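Local coordinates for hypothetical protein yibA (Escherichia coli, PDB 1OYZ), which is of uncharacterised function, though an oxidoreductase activity has been tentatively assigned to it, and folds as an all-helical array of HEAT-like repeats, at residues Pro255-Asp258 against Thr259-Tyr262. Numbering follows the deposited sequence.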
loop_
_atom_site.group_PDB
_atom_site.type_symbol
_atom_site.label_atom_id
_atom_site.label_comp_id
_atom_site.label_asym_id
_atom_site.label_seq_id
_atom_site.Cartn_x
_atom_site.Cartn_y
_atom_site.Cartn_z
ATOM N N PRO A 255 24.036 4.149 26.451
ATOM C CA PRO A 255 24.001 3.319 27.659
ATOM C C PRO A 255 23.084 2.105 27.561
ATOM O O PRO A 255 23.513 0.977 27.810
ATOM C CB PRO A 255 23.548 4.308 28.733
ATOM C CG PRO A 255 24.140 5.611 28.237
ATOM C CD PRO A 255 23.721 5.552 26.787
ATOM N N VAL A 256 21.831 2.344 27.175
ATOM C CA VAL A 256 20.852 1.284 27.058
ATOM C C VAL A 256 21.233 0.284 25.982
ATOM O O VAL A 256 20.993 -0.903 26.132
ATOM C CB VAL A 256 19.448 1.850 26.736
ATOM C CG1 VAL A 256 18.966 2.723 27.872
ATOM C CG2 VAL A 256 19.496 2.668 25.454
ATOM N N LEU A 257 21.809 0.767 24.886
ATOM C CA LEU A 257 22.210 -0.131 23.807
ATOM C C LEU A 257 23.296 -1.040 24.357
ATOM O O LEU A 257 23.250 -2.267 24.198
ATOM C CB LEU A 257 22.737 0.652 22.592
ATOM C CG LEU A 257 21.701 1.429 21.761
ATOM C CD1 LEU A 257 22.418 2.207 20.669
ATOM C CD2 LEU A 257 20.644 0.496 21.149
ATOM N N ASP A 258 24.261 -0.440 25.035
ATOM C CA ASP A 258 25.346 -1.218 25.603
ATOM C C ASP A 258 24.769 -2.349 26.470
ATOM O O ASP A 258 25.148 -3.509 26.338
ATOM C CB ASP A 258 26.245 -0.301 26.425
ATOM C CG ASP A 258 27.440 -1.022 26.965
ATOM O OD1 ASP A 258 27.506 -1.208 28.204
ATOM O OD2 ASP A 258 28.292 -1.414 26.133
ATOM N N THR A 259 23.843 -1.989 27.348
ATOM C CA THR A 259 23.167 -2.937 28.230
ATOM C C THR A 259 22.510 -4.110 27.469
ATOM O O THR A 259 22.520 -5.258 27.935
ATOM C CB THR A 259 22.037 -2.230 29.017
ATOM O OG1 THR A 259 22.609 -1.323 29.964
ATOM C CG2 THR A 259 21.178 -3.231 29.742
HETATM N N MSE A 260 21.915 -3.794 26.319
HETATM C CA MSE A 260 21.201 -4.783 25.502
HETATM C C MSE A 260 22.139 -5.810 24.877
HETATM O O MSE A 260 21.743 -6.958 24.626
HETATM C CB MSE A 260 20.399 -4.074 24.413
HETATM C CG MSE A 260 19.351 -3.120 24.986
HETATM SE SE MSE A 260 18.467 -2.142 23.574
HETATM C CE MSE A 260 19.117 -0.339 23.909
ATOM N N LEU A 261 23.375 -5.387 24.630
ATOM C CA LEU A 261 24.385 -6.275 24.080
ATOM C C LEU A 261 24.439 -7.575 24.905
ATOM O O LEU A 261 24.554 -8.669 24.350
ATOM C CB LEU A 261 25.774 -5.591 24.093
ATOM C CG LEU A 261 26.121 -4.511 23.050
ATOM C CD1 LEU A 261 27.496 -3.887 23.344
ATOM C CD2 LEU A 261 26.122 -5.138 21.643
ATOM N N TYR A 262 24.331 -7.454 26.228
ATOM C CA TYR A 262 24.407 -8.628 27.092
ATOM C C TYR A 262 23.054 -9.268 27.345
ATOM O O TYR A 262 22.960 -10.297 28.018
ATOM C CB TYR A 262 25.034 -8.249 28.443
ATOM C CG TYR A 262 26.307 -7.445 28.318
ATOM C CD1 TYR A 262 26.262 -6.067 28.085
ATOM C CD2 TYR A 262 27.559 -8.067 28.368
ATOM C CE1 TYR A 262 27.434 -5.323 27.903
ATOM C CE2 TYR A 262 28.732 -7.337 28.187
ATOM C CZ TYR A 262 28.661 -5.967 27.950
ATOM O OH TYR A 262 29.816 -5.256 27.743
#
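The carbonyl oxygen of P255 takes two donors from T259 one helical turn on: the backbone N at 3.0 Å, with an N-H...O angle of 166°, and more weakly the hydroxyl OG1 at 3.3 Å. T259 OG1 lies anti to its own carbonyl carbon (chi1 -69°), which swings the hydroxyl back along the helix to this oxygen. The next carbonyl, V256 O, accepts M260 N at 3.0 Å, and L257 O receives L261 N at 3.2 Å; L261 N also has a weak bond to D258 O. On the apolar side, M260, a selenomethionine, runs alongside V256, its chain bent at chi3 so that CE turns back toward V256 and L257. As modelled, this methyl is too close to V256 CG2 and L257 CD2, and also to the V256 carbonyl, so its exact position is doubtful. This short helix belongs to the C-terminal end of the stacked helices that form the HEAT-like solenoid, and it packs against the last one, helix 268-277: L257 meets I274 and L277, M260 lies on I270, and L261 on T271. L261 slants across D258, bringing CD1 to 3.8 Å from the carboxylate oxygen OD2. Shortening L261 to an alanine removes CG and both methyls, and would probably weaken the contact with T271 and strip the D258 carboxylate of this apolar neighbour. Beyond it, the Y262 ring presents its edge to D258 O, with CD1 3.3 Å away, while the D258 carboxylate is turned 75° from the ring plane.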